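Beta-1,3-xylanase (Alcaligenes sp., PDB 2COV) binds beta-1,3-xylan through this family 31 carbohydrate-binding module, which presumably brings the xylanase to its substrate. Local coordinates at residues A[11-15]-A[84-89]; A[21-27]-A[55-61]. All blocks are in the same frame, centred on the assembly; numbering follows the deposited sequence.

Overall arrangement
From the N terminus the chain first lays down 11-15, at the start of strand 13-19, then turns back into strand 22-28, which carries most of 21-27. Strands 37-41 and 44-51 follow before 55-61 comes up beside 21-27 and closes interaction 2, an antiparallel ladder. Strand 66-75 and then 80-89 complete the run, and 84-89 meets 11-15 in interaction 1, a side-chain contact between the outermost strands of this chain's sheet. Interaction 2 is thus nested in the loop that interaction 1 closes. Their centres lie about 11 Å apart and they touch where F13 packs on H27 and F15 on E24, since strands 13-19 and 22-28 are sheet neighbours.

Interaction 1. Residues A[11-15]-A[84-89]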
loop_
_atom_site.group_PDB
_atom_site.type_symbol
_atom_site.label_atom_id
_atom_site.label_comp_id
_atom_site.label_asym_id
_atom_site.label_seq_id
_atom_site.Cartn_x
_atom_site.Cartn_y
_atom_site.Cartn_z
ATOM N N ASP A 11 5.924 21.774 14.716
ATOM C CA ASP A 11 6.222 20.514 14.091
ATOM C C ASP A 11 6.779 20.703 12.701
ATOM O O ASP A 11 6.391 21.585 11.967
ATOM C CB ASP A 11 4.936 19.652 13.992
ATOM C CG ASP A 11 4.501 18.998 15.317
ATOM O OD1 ASP A 11 3.459 18.349 15.246
ATOM O OD2 ASP A 11 5.150 19.117 16.389
ATOM N N ASP A 12 7.741 19.861 12.423
ATOM C CA ASP A 12 8.389 19.831 11.110
ATOM C C ASP A 12 7.477 19.424 9.969
ATOM O O ASP A 12 7.745 19.815 8.845
ATOM C CB ASP A 12 9.549 18.862 11.183
ATOM C CG ASP A 12 10.752 19.383 11.968
ATOM O OD1 ASP A 12 10.964 20.609 12.029
ATOM O OD2 ASP A 12 11.496 18.495 12.404
ATOM N N PHE A 13 6.428 18.684 10.235
ATOM C CA PHE A 13 5.440 18.238 9.270
ATOM C C PHE A 13 4.195 19.056 9.525
ATOM O O PHE A 13 3.573 18.905 10.581
ATOM C CB PHE A 13 5.179 16.746 9.508
ATOM C CG PHE A 13 4.345 16.067 8.456
ATOM C CD1 PHE A 13 3.844 14.796 8.713
ATOM C CD2 PHE A 13 4.003 16.654 7.239
ATOM C CE1 PHE A 13 3.084 14.114 7.824
ATOM C CE2 PHE A 13 3.256 15.968 6.312
ATOM C CZ PHE A 13 2.796 14.707 6.616
ATOM N N ASN A 14 3.861 19.991 8.648
ATOM C CA ASN A 14 2.828 20.949 9.006
ATOM C C ASN A 14 2.249 21.601 7.744
ATOM O O ASN A 14 2.449 21.153 6.627
ATOM C CB ASN A 14 3.478 21.949 9.977
ATOM C CG ASN A 14 2.629 22.411 11.092
ATOM O OD1 ASN A 14 3.238 22.668 12.200
ATOM N ND2 ASN A 14 1.388 22.511 10.924
ATOM N N PHE A 15 1.446 22.631 7.978
ATOM C CA PHE A 15 0.822 23.392 6.889
ATOM C C PHE A 15 0.756 24.855 7.195
ATOM O O PHE A 15 0.787 25.278 8.346
ATOM C CB PHE A 15 -0.561 22.870 6.550
ATOM C CG PHE A 15 -1.566 23.178 7.608
ATOM C CD1 PHE A 15 -1.742 22.365 8.689
ATOM C CD2 PHE A 15 -2.346 24.352 7.534
ATOM C CE1 PHE A 15 -2.670 22.675 9.695
ATOM C CE2 PHE A 15 -3.248 24.665 8.548
ATOM C CZ PHE A 15 -3.473 23.816 9.598
ATOM N N LEU A 84 5.239 9.498 5.742
ATOM C CA LEU A 84 4.665 10.064 6.952
ATOM C C LEU A 84 3.252 10.547 6.708
ATOM O O LEU A 84 3.057 11.230 5.714
ATOM C CB LEU A 84 5.497 11.244 7.493
ATOM C CG LEU A 84 6.942 10.997 7.861
ATOM C CD1 LEU A 84 7.817 11.233 6.647
ATOM C CD2 LEU A 84 7.434 11.963 8.862
ATOM N N ASP A 85 2.318 10.204 7.605
ATOM C CA ASP A 85 0.961 10.694 7.514
ATOM C C ASP A 85 0.581 11.408 8.773
ATOM O O ASP A 85 0.887 10.919 9.857
ATOM C CB ASP A 85 -0.036 9.539 7.265
ATOM C CG ASP A 85 0.273 8.641 6.031
ATOM O OD1 ASP A 85 0.308 9.175 4.945
ATOM O OD2 ASP A 85 0.510 7.367 6.166
ATOM N N ARG A 86 -0.194 12.485 8.659
ATOM C CA ARG A 86 -0.855 13.067 9.857
ATOM C C ARG A 86 -2.156 13.708 9.455
ATOM O O ARG A 86 -2.231 14.343 8.407
ATOM C CB ARG A 86 0.064 14.024 10.533
ATOM C CG ARG A 86 0.267 15.354 9.886
ATOM C CD ARG A 86 1.129 16.356 10.743
ATOM N NE ARG A 86 0.348 16.729 11.949
ATOM C CZ ARG A 86 0.409 17.932 12.533
ATOM N NH1 ARG A 86 1.228 18.904 12.158
ATOM N NH2 ARG A 86 -0.355 18.181 13.588
ATOM N N ASN A 87 -3.136 13.670 10.331
ATOM C CA ASN A 87 -4.419 14.367 10.097
ATOM C C ASN A 87 -4.425 15.718 10.728
ATOM O O ASN A 87 -3.949 15.905 11.866
ATOM C CB ASN A 87 -5.588 13.560 10.694
ATOM C CG ASN A 87 -5.793 12.220 10.084
ATOM O OD1 ASN A 87 -5.367 11.957 8.971
ATOM N ND2 ASN A 87 -6.514 11.348 10.846
ATOM N N ILE A 88 -4.991 16.685 10.005
ATOM C CA ILE A 88 -5.096 18.073 10.447
ATOM C C ILE A 88 -6.485 18.637 10.103
ATOM O O ILE A 88 -7.217 18.081 9.293
ATOM C CB ILE A 88 -3.959 19.007 9.868
ATOM C CG1 ILE A 88 -4.022 19.112 8.352
ATOM C CG2 ILE A 88 -2.617 18.506 10.311
ATOM C CD1 ILE A 88 -5.017 20.173 7.777
ATOM N N THR A 89 -6.806 19.705 10.788
ATOM C CA THR A 89 -7.911 20.587 10.394
ATOM C C THR A 89 -7.364 21.867 9.779
ATOM O O THR A 89 -6.474 22.467 10.345
ATOM C CB THR A 89 -8.780 20.886 11.611
ATOM O OG1 THR A 89 -9.303 19.663 12.153
ATOM C CG2 THR A 89 -9.951 21.843 11.252
#
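A chi1 of -171° swings the F13 ring away from its own N and over toward R86, whose CG stands between N and the carbonyl carbon (chi1 75°) and whose chain then bends at chi3 (-68°). The two side chains run in opposite senses, one passing alongside the other: R86 CG sits over one face of the F13 ring, 4.0 Å from its centroid, in a CH-pi contact displaced toward the rim. Further along, the bend brings R86 NH1 back to donate to F13 O at 2.8 Å, in the carbonyl plane and close to the guanidinium plane. One arginine thus covers the ring of F13 and bonds its carbonyl. D11 OD1 lies above a face of the same guanidinium, 3.8 Å from R86 NH1, a long salt bridge made by charge alone; I88 CG2 of its own strand covers the opposite face. F13 CE1 also meets L84 CB at 3.8 Å. A second ring repeats the theme: I88 CD1 rests over a face of F15, 4.3 Å from the centroid. The strand axes approach to 8.7 Å, too far for a ladder, so the ends of this chain's sheet order meet through side chains, consistent with a beta sandwich of the E-set clan. Strand 22-28 flanks 13-15, strand 66-75 flanks 84-89, and L84 to R86 pair with an antiparallel strand of a second subunit, carrying the sheet across that interface.

Interaction 2. Residues A[21-27]-A[55-61]; sequences QEIEVYH and FRKTFNA
I23 and A61 meet knob against knob at one end of the ladder: I23 CG2 presses on A61 CB at 3.6 Å and also touches F59 CB. Next along the same face, V25 CG2 comes obliquely against the F59 ring, 3.9 Å from F59 CD1, so the valine's methyl fills the notch beside the phenylalanine. V39 packs on both V25 and F59, and F90 on both I23 and A61. The backbones beneath form a regular antiparallel ladder, probably in a beta sandwich, as in the E-set clan to which this family 31 module belongs, with hydrogen-bonded pairs I23-F59, V25-K57 and H27-F55. At the I23-F59 end, A61 N reaches Q21 O at 3.1 Å from above the carbonyl plane. The face carrying E22, E24, R56 and T58 is largely polar. T58 CG2 nestles against the extended E22 chain, crossing it at about a right angle, 3.6 Å from E22 OE2. Stretched out by a chi1 of 176°, E24 brings OE2 alongside R56 CD at 3.3 Å, while E24 OE1 takes a weak hydrogen bond from R56 NH2 at 3.4 Å, within a salt bridge; N16 also holds OE1, and S51 and N96 hold the guanidinium. A water joins E24 OE2 to T58 OG1. Cutting E24 back to an alanine is likely to leave R56 without this acidic mate and open a gap beside its CD. Y26 CB, meanwhile, fits beside R56 CB at 3.9 Å.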
loop_
_atom_site.group_PDB
_atom_site.type_symbol
_atom_site.label_atom_id
_atom_site.label_comp_id
_atom_site.label_asym_id
_atom_site.label_seq_id
_atom_site.Cartn_x
_atom_site.Cartn_y
_atom_site.Cartn_z
ATOM N N GLN A 21 -8.912 29.398 0.073
ATOM C CA GLN A 21 -9.129 28.129 -0.621
ATOM C C GLN A 21 -7.814 27.417 -0.954
ATOM O O GLN A 21 -7.826 26.562 -1.779
ATOM C CB GLN A 21 -9.960 28.267 -1.860
ATOM C CG GLN A 21 -9.201 29.134 -2.874
ATOM C CD GLN A 21 -9.674 30.536 -2.777
ATOM O OE1 GLN A 21 -8.896 31.438 -2.393
ATOM N NE2 GLN A 21 -10.996 30.738 -3.043
ATOM N N GLU A 22 -6.713 27.782 -0.310
ATOM C CA GLU A 22 -5.418 27.140 -0.589
ATOM C C GLU A 22 -4.625 26.898 0.710
ATOM O O GLU A 22 -4.444 27.784 1.548
ATOM C CB GLU A 22 -4.552 27.984 -1.545
ATOM C CG GLU A 22 -4.941 27.837 -3.070
ATOM C CD GLU A 22 -3.868 28.332 -4.016
ATOM O OE1 GLU A 22 -3.994 27.902 -5.210
ATOM O OE2 GLU A 22 -2.962 29.120 -3.550
ATOM N N ILE A 23 -4.107 25.681 0.810
ATOM C CA ILE A 23 -3.262 25.213 1.914
ATOM C C ILE A 23 -1.905 24.835 1.329
ATOM O O ILE A 23 -1.867 24.256 0.270
ATOM C CB ILE A 23 -3.918 23.998 2.627
ATOM C CG1 ILE A 23 -3.148 23.624 3.894
ATOM C CG2 ILE A 23 -4.052 22.810 1.696
ATOM C CD1 ILE A 23 -3.802 22.490 4.637
ATOM N N GLU A 24 -0.817 25.211 2.016
ATOM C CA GLU A 24 0.510 24.723 1.639
ATOM C C GLU A 24 0.856 23.668 2.684
ATOM O O GLU A 24 0.920 23.952 3.862
ATOM C CB GLU A 24 1.511 25.870 1.684
ATOM C CG GLU A 24 2.949 25.374 1.377
ATOM C CD GLU A 24 3.982 26.450 1.387
ATOM O OE1 GLU A 24 4.171 27.056 2.434
ATOM O OE2 GLU A 24 4.651 26.639 0.397
ATOM N N VAL A 25 1.187 22.506 2.208
ATOM C CA VAL A 25 1.628 21.378 3.049
ATOM C C VAL A 25 3.120 21.314 2.940
ATOM O O VAL A 25 3.686 21.480 1.859
ATOM C CB VAL A 25 0.978 20.068 2.596
ATOM C CG1 VAL A 25 1.469 18.900 3.410
ATOM C CG2 VAL A 25 -0.569 20.179 2.627
ATOM N N TYR A 26 3.820 21.134 4.035
ATOM C CA TYR A 26 5.272 21.063 3.988
ATOM C C TYR A 26 5.845 20.128 5.035
ATOM O O TYR A 26 5.248 19.768 6.020
ATOM C CB TYR A 26 5.878 22.448 4.157
ATOM C CG TYR A 26 5.679 23.078 5.538
ATOM C CD1 TYR A 26 6.549 22.815 6.577
ATOM C CD2 TYR A 26 4.641 23.985 5.785
ATOM C CE1 TYR A 26 6.382 23.395 7.828
ATOM C CE2 TYR A 26 4.494 24.556 7.014
ATOM C CZ TYR A 26 5.332 24.268 8.041
ATOM O OH TYR A 26 5.169 24.889 9.283
ATOM N N HIS A 27 7.082 19.698 4.743
ATOM C CA HIS A 27 7.904 18.998 5.681
ATOM C C HIS A 27 9.306 19.639 5.667
ATOM O O HIS A 27 9.966 19.682 4.637
ATOM C CB HIS A 27 8.050 17.504 5.417
ATOM C CG HIS A 27 8.423 16.715 6.644
ATOM N ND1 HIS A 27 9.565 16.978 7.379
ATOM C CD2 HIS A 27 7.724 15.782 7.350
ATOM C CE1 HIS A 27 9.569 16.185 8.456
ATOM N NE2 HIS A 27 8.462 15.436 8.464
ATOM N N PHE A 55 10.309 20.976 2.061
ATOM C CA PHE A 55 9.633 20.462 0.894
ATOM C C PHE A 55 8.201 20.892 0.947
ATOM O O PHE A 55 7.578 20.642 1.974
ATOM C CB PHE A 55 9.727 18.949 0.825
ATOM C CG PHE A 55 11.159 18.438 0.684
ATOM C CD1 PHE A 55 11.893 18.127 1.789
ATOM C CD2 PHE A 55 11.695 18.256 -0.569
ATOM C CE1 PHE A 55 13.198 17.652 1.656
ATOM C CE2 PHE A 55 13.026 17.809 -0.721
ATOM C CZ PHE A 55 13.726 17.499 0.400
ATOM N N ARG A 56 7.628 21.476 -0.109
ATOM C CA ARG A 56 6.367 22.151 0.026
ATOM C C ARG A 56 5.548 22.127 -1.248
ATOM O O ARG A 56 6.133 22.114 -2.347
ATOM C CB ARG A 56 6.556 23.528 0.498
ATOM C CG ARG A 56 7.387 24.438 -0.245
ATOM C CD ARG A 56 7.806 25.844 0.775
ATOM N NE ARG A 56 8.948 26.055 1.629
ATOM C CZ ARG A 56 8.760 26.658 2.766
ATOM N NH1 ARG A 56 9.737 26.879 3.574
ATOM N NH2 ARG A 56 7.453 26.981 3.184
ATOM N N LYS A 57 4.212 22.081 -1.122
ATOM C CA LYS A 57 3.333 22.192 -2.247
ATOM C C LYS A 57 1.985 22.726 -1.774
ATOM O O LYS A 57 1.606 22.502 -0.636
ATOM C CB LYS A 57 3.141 20.851 -2.979
ATOM C CG LYS A 57 2.808 20.977 -4.504
ATOM C CD LYS A 57 3.990 21.482 -5.276
ATOM C CE LYS A 57 3.614 21.648 -6.758
ATOM N NZ LYS A 57 4.487 22.472 -7.530
ATOM N N THR A 58 1.279 23.436 -2.655
ATOM C CA THR A 58 -0.034 23.992 -2.360
ATOM C C THR A 58 -1.152 23.234 -3.065
ATOM O O THR A 58 -0.997 22.686 -4.174
ATOM C CB THR A 58 -0.049 25.495 -2.734
ATOM O OG1 THR A 58 1.007 26.178 -1.990
ATOM C CG2 THR A 58 -1.365 26.125 -2.508
ATOM N N PHE A 59 -2.322 23.221 -2.406
ATOM C CA PHE A 59 -3.499 22.472 -2.820
ATOM C C PHE A 59 -4.741 23.294 -2.547
ATOM O O PHE A 59 -4.742 24.165 -1.697
ATOM C CB PHE A 59 -3.624 21.211 -1.927
ATOM C CG PHE A 59 -2.436 20.287 -2.000
ATOM C CD1 PHE A 59 -1.356 20.491 -1.198
ATOM C CD2 PHE A 59 -2.418 19.244 -2.863
ATOM C CE1 PHE A 59 -0.248 19.659 -1.290
ATOM C CE2 PHE A 59 -1.351 18.381 -2.925
ATOM C CZ PHE A 59 -0.260 18.611 -2.138
ATOM N N ASN A 60 -5.809 22.967 -3.256
ATOM C CA ASN A 60 -7.128 23.498 -2.918
ATOM C C ASN A 60 -7.558 22.934 -1.570
ATOM O O ASN A 60 -7.333 21.741 -1.315
ATOM C CB ASN A 60 -8.160 23.088 -3.962
ATOM C CG ASN A 60 -7.841 23.583 -5.350
ATOM O OD1 ASN A 60 -7.446 24.736 -5.567
ATOM N ND2 ASN A 60 -8.028 22.692 -6.301
ATOM N N ALA A 61 -8.211 23.714 -0.752
ATOM C CA ALA A 61 -8.752 23.242 0.526
ATOM C C ALA A 61 -9.881 24.140 0.978
ATOM O O ALA A 61 -10.099 25.232 0.442
ATOM C CB ALA A 61 -7.667 23.187 1.594
HETATM O O HOH W 1 -3.987 24.967 -5.299
HETATM O O HOH W 2 3.835 25.526 -1.990
#